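Local coordinates for protein hydrolase, alpha/beta hydrolase FOLD family (Staphylococcus aureus, PDB 2XMZ) that probably acts in menaquinone biosynthesis as a 2-succinyl-6-hydroxy-2,4-cyclohexadiene-1-carboxylate synthase, a lyase built on the alpha/beta hydrolase fold, at residues Ile212-Tyr217 with Gln223-Met228; Lys238-Thr243 with Asp256-Gly261. All blocks are in the same frame, centred on the assembly; numbering follows the deposited sequence.

Interaction 1 (Ile212-Tyr217 with Gln223-Met228)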
ATOM      1  N   ILE A 212      11.085  -2.922  -5.573  1.00 23.79           N
ATOM      2  CA  ILE A 212      10.309  -1.718  -5.873  1.00 22.92           C
ATOM      3  C   ILE A 212       9.684  -1.828  -7.259  1.00 23.43           C
ATOM      4  O   ILE A 212      10.371  -2.140  -8.242  1.00 24.98           O
ATOM      5  CB  ILE A 212      11.182  -0.446  -5.751  1.00 23.26           C
ATOM      6  CG1 ILE A 212      11.713  -0.312  -4.316  1.00 23.76           C
ATOM      7  CG2 ILE A 212      10.399   0.787  -6.198  1.00 22.07           C
ATOM      8  CD1 ILE A 212      13.024   0.485  -4.175  1.00 24.06           C
ATOM      9  N   LEU A 213       8.373  -1.600  -7.326  1.00 22.55           N
ATOM     10  CA  LEU A 213       7.629  -1.704  -8.573  1.00 23.40           C
ATOM     11  C   LEU A 213       6.990  -0.358  -8.866  1.00 23.19           C
ATOM     12  O   LEU A 213       6.440   0.290  -7.969  1.00 22.75           O
ATOM     13  CB  LEU A 213       6.555  -2.793  -8.482  1.00 23.71           C
ATOM     14  CG  LEU A 213       7.004  -4.188  -8.028  1.00 26.30           C
ATOM     15  CD1 LEU A 213       5.827  -5.119  -7.855  1.00 29.01           C
ATOM     16  CD2 LEU A 213       8.003  -4.799  -8.991  1.00 27.39           C
ATOM     17  N   ALA A 214       7.077   0.063 -10.120  1.00 23.38           N
ATOM     18  CA  ALA A 214       6.358   1.246 -10.590  1.00 23.64           C
ATOM     19  C   ALA A 214       5.809   0.932 -11.980  1.00 24.43           C
ATOM     20  O   ALA A 214       6.342   0.078 -12.675  1.00 25.56           O
ATOM     21  CB  ALA A 214       7.290   2.462 -10.635  1.00 24.04           C
ATOM     22  N   GLY A 215       4.750   1.616 -12.382  1.00 24.23           N
ATOM     23  CA  GLY A 215       4.167   1.381 -13.687  1.00 24.96           C
ATOM     24  C   GLY A 215       4.730   2.381 -14.661  1.00 25.82           C
ATOM     25  O   GLY A 215       4.825   3.550 -14.348  1.00 25.70           O
ATOM     26  N   GLU A 216       5.101   1.898 -15.841  1.00 27.28           N
ATOM     27  CA  GLU A 216       5.761   2.689 -16.874  1.00 29.34           C
ATOM     28  C   GLU A 216       4.993   3.955 -17.287  1.00 29.68           C
ATOM     29  O   GLU A 216       5.608   4.999 -17.504  1.00 29.35           O
ATOM     30  CB  GLU A 216       6.052   1.776 -18.048  1.00 30.87           C
ATOM     31  CG  GLU A 216       6.206   2.429 -19.387  1.00 33.66           C
ATOM     32  CD  GLU A 216       6.686   1.441 -20.401  1.00 35.62           C
ATOM     33  OE1 GLU A 216       7.922   1.236 -20.454  1.00 37.05           O
ATOM     34  OE2 GLU A 216       5.834   0.868 -21.119  1.00 34.86           O
ATOM     35  N   TYR A 217       3.657   3.864 -17.342  1.00 29.63           N
ATOM     36  CA  TYR A 217       2.808   5.029 -17.640  1.00 30.73           C
ATOM     37  C   TYR A 217       2.756   6.014 -16.475  1.00 29.67           C
ATOM     38  O   TYR A 217       2.321   7.141 -16.638  1.00 31.07           O
ATOM     39  CB  TYR A 217       1.374   4.616 -17.986  1.00 30.96           C
ATOM     40  CG  TYR A 217       1.252   3.776 -19.232  1.00 34.30           C
ATOM     41  CD1 TYR A 217       2.223   3.814 -20.226  1.00 33.92           C
ATOM     42  CD2 TYR A 217       0.149   2.949 -19.419  1.00 35.67           C
ATOM     43  CE1 TYR A 217       2.111   3.029 -21.361  1.00 38.33           C
ATOM     44  CE2 TYR A 217       0.022   2.177 -20.557  1.00 38.44           C
ATOM     45  CZ  TYR A 217       1.001   2.215 -21.519  1.00 37.94           C
ATOM     46  OH  TYR A 217       0.858   1.432 -22.642  1.00 42.54           O
ATOM     47  N   GLN A 223       9.728   7.930 -11.332  1.00 24.22           N
ATOM     48  CA  GLN A 223      10.861   8.769 -10.919  1.00 25.69           C
ATOM     49  C   GLN A 223      11.098   8.557  -9.442  1.00 24.05           C
ATOM     50  O   GLN A 223      12.220   8.444  -9.014  1.00 24.11           O
ATOM     51  CB  GLN A 223      10.624  10.239 -11.252  1.00 25.71           C
ATOM     52  CG  GLN A 223      10.662  10.489 -12.743  1.00 31.02           C
ATOM     53  CD  GLN A 223      10.065  11.819 -13.142  1.00 34.69           C
ATOM     54  OE1 GLN A 223      10.166  12.223 -14.302  1.00 38.88           O
ATOM     55  NE2 GLN A 223       9.436  12.509 -12.186  1.00 34.30           N
ATOM     56  N   ILE A 224      10.019   8.436  -8.676  1.00 24.30           N
ATOM     57  CA  ILE A 224      10.133   8.153  -7.238  1.00 23.65           C
ATOM     58  C   ILE A 224      10.757   6.777  -6.956  1.00 23.63           C
ATOM     59  O   ILE A 224      11.644   6.649  -6.098  1.00 23.81           O
ATOM     60  CB  ILE A 224       8.780   8.277  -6.543  1.00 23.12           C
ATOM     61  CG1 ILE A 224       8.301   9.744  -6.597  1.00 24.35           C
ATOM     62  CG2 ILE A 224       8.860   7.781  -5.077  1.00 21.24           C
ATOM     63  CD1 ILE A 224       6.966   9.920  -5.912  1.00 22.96           C
ATOM     64  N   ALA A 225      10.319   5.768  -7.700  1.00 24.01           N
ATOM     65  CA  ALA A 225      10.800   4.393  -7.522  1.00 24.20           C
ATOM     66  C   ALA A 225      12.281   4.319  -7.762  1.00 25.37           C
ATOM     67  O   ALA A 225      12.998   3.683  -6.988  1.00 25.64           O
ATOM     68  CB  ALA A 225      10.064   3.435  -8.450  1.00 25.06           C
ATOM     69  N   LYS A 226      12.755   5.006  -8.805  1.00 26.01           N
ATOM     70  CA  LYS A 226      14.176   4.997  -9.151  1.00 27.04           C
ATOM     71  C   LYS A 226      14.994   5.660  -8.039  1.00 26.65           C
ATOM     72  O   LYS A 226      16.056   5.162  -7.648  1.00 25.92           O
ATOM     73  CB  LYS A 226      14.441   5.698 -10.493  1.00 28.14           C
ATOM     74  CG  LYS A 226      13.981   4.910 -11.721  1.00 30.60           C
ATOM     75  CD  LYS A 226      14.449   5.575 -13.037  1.00 36.72           C
ATOM     76  CE  LYS A 226      13.589   5.101 -14.210  1.00 38.60           C
ATOM     77  NZ  LYS A 226      14.016   5.695 -15.502  1.00 43.78           N
ATOM     78  N   LYS A 227      14.475   6.767  -7.516  1.00 25.84           N
ATOM     79  CA  LYS A 227      15.150   7.480  -6.433  1.00 26.39           C
ATOM     80  C   LYS A 227      15.221   6.636  -5.159  1.00 24.91           C
ATOM     81  O   LYS A 227      16.274   6.553  -4.561  1.00 25.41           O
ATOM     82  CB  LYS A 227      14.463   8.801  -6.143  1.00 26.22           C
ATOM     83  CG  LYS A 227      14.780   9.903  -7.115  1.00 30.06           C
ATOM     84  CD  LYS A 227      14.006  11.118  -6.639  1.00 34.11           C
ATOM     85  CE  LYS A 227      13.605  12.026  -7.769  1.00 38.11           C
ATOM     86  NZ  LYS A 227      12.800  13.161  -7.260  1.00 39.71           N
ATOM     87  N   MET A 228      14.103   6.018  -4.774  1.00 23.37           N
ATOM     88  CA  MET A 228      14.066   5.080  -3.646  1.00 22.47           C
ATOM     89  C   MET A 228      15.087   3.951  -3.818  1.00 22.93           C
ATOM     90  O   MET A 228      15.837   3.643  -2.896  1.00 22.59           O
ATOM     91  CB  MET A 228      12.667   4.472  -3.467  1.00 22.48           C
ATOM     92  CG  MET A 228      11.586   5.463  -3.037  1.00 21.01           C
ATOM     93  SD  MET A 228      10.191   4.614  -2.338  1.00 24.72           S
ATOM     94  CE  MET A 228       9.605   3.727  -3.782  1.00 17.10           C
TER
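I212 lays its CG2 methyl over the methyl of A225, with CG2 and CB only 3.5 Å apart, a close fit for two methyl carbons. The branch is placed by its first torsion: CG2 lies anti to the backbone N of I212, while CG1 swings beside that N (chi1 -61°) and carries CD1 along the helix, where it comes within 4.1 Å of M228 CB. The bend at chi3 (-66°) of M228 turns CE toward the strand, 3.9 Å from I212 CG2. Two residues further along the strand A214 also faces the helix, and its CB meets A225 CB at 3.7 Å; A225 is thus touched by both. Every touching residue is buried, and the contact is wholly apolar. Small methyls at A214 and A225 are consistent with their CA-CA distance of 6.2 Å. The axes of strand 212-215 and helix 223-228 approach to 8.1 Å and run nearly antiparallel, at 161°, as expected where a strand leads into the helix of a beta-alpha-beta crossover. Helix 219-231 follows strand 210-215 and leads to strand 235-240, on which A225 also rests through C237, while L213 turns to helix 252-266 on the opposite face.

Interaction 2 (Lys238-Thr243 with Asp256-Gly261)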
ATOM      1  N   LYS A 238      11.810  -2.591 -10.483  1.00 31.46           N
ATOM      2  CA  LYS A 238      11.281  -3.120 -11.727  1.00 31.78           C
ATOM      3  C   LYS A 238      10.159  -2.254 -12.237  1.00 31.43           C
ATOM      4  O   LYS A 238       9.166  -2.004 -11.535  1.00 29.15           O
ATOM      5  CB  LYS A 238      10.819  -4.579 -11.584  1.00 32.48           C
ATOM      6  CG  LYS A 238      11.941  -5.498 -11.121  1.00 34.41           C
ATOM      7  CD  LYS A 238      12.159  -6.671 -12.050  1.00 41.82           C
ATOM      8  CE  LYS A 238      13.432  -7.440 -11.676  1.00 45.06           C
ATOM      9  NZ  LYS A 238      13.374  -7.963 -10.273  1.00 47.84           N
ATOM     10  N   LEU A 239      10.348  -1.795 -13.460  1.00 32.07           N
ATOM     11  CA  LEU A 239       9.370  -1.023 -14.199  1.00 33.02           C
ATOM     12  C   LEU A 239       8.458  -1.982 -14.937  1.00 33.10           C
ATOM     13  O   LEU A 239       8.932  -2.841 -15.673  1.00 34.53           O
ATOM     14  CB  LEU A 239      10.082  -0.140 -15.222  1.00 34.26           C
ATOM     15  CG  LEU A 239      10.358   1.281 -14.759  1.00 36.06           C
ATOM     16  CD1 LEU A 239      11.398   1.999 -15.628  1.00 36.67           C
ATOM     17  CD2 LEU A 239       9.029   2.012 -14.792  1.00 38.50           C
ATOM     18  N   ILE A 240       7.155  -1.827 -14.751  1.00 31.70           N
ATOM     19  CA  ILE A 240       6.210  -2.723 -15.386  1.00 32.32           C
ATOM     20  C   ILE A 240       5.608  -2.042 -16.608  1.00 32.51           C
ATOM     21  O   ILE A 240       4.893  -1.039 -16.479  1.00 32.09           O
ATOM     22  CB  ILE A 240       5.118  -3.238 -14.396  1.00 31.70           C
ATOM     23  CG1 ILE A 240       5.744  -3.661 -13.041  1.00 31.36           C
ATOM     24  CG2 ILE A 240       4.303  -4.369 -15.030  1.00 33.26           C
ATOM     25  CD1 ILE A 240       6.736  -4.826 -13.112  1.00 32.38           C
ATOM     26  N   SER A 241       5.931  -2.594 -17.780  1.00 32.73           N
ATOM     27  CA  SER A 241       5.468  -2.102 -19.080  1.00 33.39           C
ATOM     28  C   SER A 241       3.972  -1.868 -19.133  1.00 33.12           C
ATOM     29  O   SER A 241       3.202  -2.656 -18.615  1.00 32.18           O
ATOM     30  CB  SER A 241       5.800  -3.126 -20.168  1.00 34.81           C
ATOM     31  OG  SER A 241       7.194  -3.326 -20.257  1.00 36.15           O
ATOM     32  N   ALA A 242       3.576  -0.794 -19.801  1.00 33.55           N
ATOM     33  CA  ALA A 242       2.182  -0.582 -20.200  1.00 33.66           C
ATOM     34  C   ALA A 242       1.172  -0.592 -19.053  1.00 32.52           C
ATOM     35  O   ALA A 242       0.004  -0.905 -19.268  1.00 32.99           O
ATOM     36  CB  ALA A 242       1.776  -1.586 -21.319  1.00 36.01           C
ATOM     37  N   THR A 243       1.620  -0.253 -17.840  1.00 30.50           N
ATOM     38  CA  THR A 243       0.717  -0.105 -16.698  1.00 29.87           C
ATOM     39  C   THR A 243       0.871   1.254 -16.039  1.00 28.26           C
ATOM     40  O   THR A 243       1.925   1.866 -16.119  1.00 27.54           O
ATOM     41  CB  THR A 243       0.918  -1.194 -15.592  1.00 28.85           C
ATOM     42  OG1 THR A 243       2.287  -1.209 -15.172  1.00 29.92           O
ATOM     43  CG2 THR A 243       0.518  -2.569 -16.097  1.00 31.16           C
ATOM     44  N   ASP A 256       2.233 -10.676 -10.272  1.00 33.31           N
ATOM     45  CA  ASP A 256       2.416 -11.931  -9.533  1.00 34.54           C
ATOM     46  C   ASP A 256       3.774 -12.592  -9.792  1.00 35.79           C
ATOM     47  O   ASP A 256       4.457 -13.020  -8.853  1.00 35.00           O
ATOM     48  CB  ASP A 256       1.294 -12.921  -9.848  1.00 35.60           C
ATOM     49  CG  ASP A 256      -0.027 -12.530  -9.218  1.00 34.88           C
ATOM     50  OD1 ASP A 256      -0.019 -11.682  -8.305  1.00 33.02           O
ATOM     51  OD2 ASP A 256      -1.067 -13.088  -9.634  1.00 34.86           O
ATOM     52  N   THR A 257       4.153 -12.655 -11.067  1.00 37.18           N
ATOM     53  CA  THR A 257       5.429 -13.232 -11.491  1.00 38.72           C
ATOM     54  C   THR A 257       6.607 -12.501 -10.846  1.00 37.89           C
ATOM     55  O   THR A 257       7.530 -13.147 -10.347  1.00 37.94           O
ATOM     56  CB  THR A 257       5.566 -13.178 -13.015  1.00 39.83           C
ATOM     57  OG1 THR A 257       4.462 -13.870 -13.605  1.00 42.54           O
ATOM     58  CG2 THR A 257       6.883 -13.813 -13.479  1.00 40.86           C
ATOM     59  N   MET A 258       6.563 -11.163 -10.850  1.00 36.81           N
ATOM     60  CA  MET A 258       7.620 -10.362 -10.225  1.00 36.94           C
ATOM     61  C   MET A 258       7.747 -10.646  -8.732  1.00 35.76           C
ATOM     62  O   MET A 258       8.856 -10.749  -8.216  1.00 36.45           O
ATOM     63  CB  MET A 258       7.437  -8.858 -10.459  1.00 36.50           C
ATOM     64  CG  MET A 258       7.652  -8.348 -11.896  1.00 38.98           C
ATOM     65  SD  MET A 258       9.240  -8.726 -12.682  1.00 46.57           S
ATOM     66  CE  MET A 258       8.908 -10.336 -13.424  1.00 49.10           C
ATOM     67  N   ILE A 259       6.622 -10.800  -8.044  1.00 34.75           N
ATOM     68  CA  ILE A 259       6.650 -11.015  -6.592  1.00 33.65           C
ATOM     69  C   ILE A 259       7.221 -12.401  -6.278  1.00 34.57           C
ATOM     70  O   ILE A 259       8.137 -12.535  -5.461  1.00 34.21           O
ATOM     71  CB  ILE A 259       5.255 -10.893  -5.965  1.00 33.07           C
ATOM     72  CG1 ILE A 259       4.582  -9.570  -6.361  1.00 33.06           C
ATOM     73  CG2 ILE A 259       5.329 -11.031  -4.434  1.00 31.96           C
ATOM     74  CD1 ILE A 259       5.205  -8.343  -5.778  1.00 31.55           C
ATOM     75  N   LEU A 260       6.671 -13.415  -6.944  1.00 35.05           N
ATOM     76  CA  LEU A 260       7.083 -14.798  -6.750  1.00 36.64           C
ATOM     77  C   LEU A 260       8.576 -14.983  -7.018  1.00 36.75           C
ATOM     78  O   LEU A 260       9.247 -15.678  -6.270  1.00 36.92           O
ATOM     79  CB  LEU A 260       6.259 -15.736  -7.631  1.00 38.16           C
ATOM     80  CG  LEU A 260       4.783 -15.948  -7.273  1.00 38.12           C
ATOM     81  CD1 LEU A 260       4.049 -16.640  -8.439  1.00 40.58           C
ATOM     82  CD2 LEU A 260       4.612 -16.766  -6.003  1.00 39.99           C
ATOM     83  N   GLY A 261       9.084 -14.324  -8.061  1.00 36.74           N
ATOM     84  CA  GLY A 261      10.491 -14.423  -8.447  1.00 37.72           C
ATOM     85  C   GLY A 261      11.417 -13.769  -7.430  1.00 37.13           C
ATOM     86  O   GLY A 261      12.500 -14.298  -7.136  1.00 38.14           O
TER
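With CG beside the backbone N (chi1 -69°), M258 turns that carbon to I240, and the bend at chi2 (-55°) sets SD beside K238. In this alpha/beta hydrolase fold the contact lays helix 252-266 against strand 235-240, the edge strand of the central sheet within the chain. K238 and I240, two residues apart, both point their CB toward the helix, and M258 is the helix residue that meets them. The aliphatic part of K238 does the touching: its CD lies 3.6 Å from M258 SD, and the two chains run obliquely to each other. I240 passes M258 in the opposing sense, its CD1 reaching M258 CG at 3.8 Å. This grip is narrow, with 115 Å² buried in all and the nearest CA pair, K238 and M258, 8.3 Å apart. Burial is uneven as well: I240 is enclosed, whereas K238 and M258 remain partly open to solvent. The next helix residue, I259, turns to L211 and L213 of the neighbouring strand 210-215, so the helix spans both strands. On another side of the helix, D256 OD1 is hydrogen-bonded to H35 ND1, tying it to the region of helix 36-40. Past I240 the chain reverses in a type II beta turn to T243, whose OG1 donates a 2.9 Å hydrogen bond to I240 O, approaching from above the carbonyl plane, 52° out of it.

How the interactions relate
Interactions 1 and 2 lie on opposite faces of the same sheet edge, their centres 12 Å apart. They are joined through neighbouring strands: I212 O probably accepts a hydrogen bond from K238 N at 2.7 Å, and Y217 N probably bonds to T243 O beyond the strand ends. Interaction 1 is the core contact, with all its touching residues buried and its closest pairs all between methyl groups. Interaction 2 is partly open, burying 115 Å² against 187 Å², and brings sulfur and a lysine's aliphatic chain beside the isoleucine. Residues 212-217 lead toward D218, and 238-243 toward H245, two members of a probable Ser-His-Asp triad.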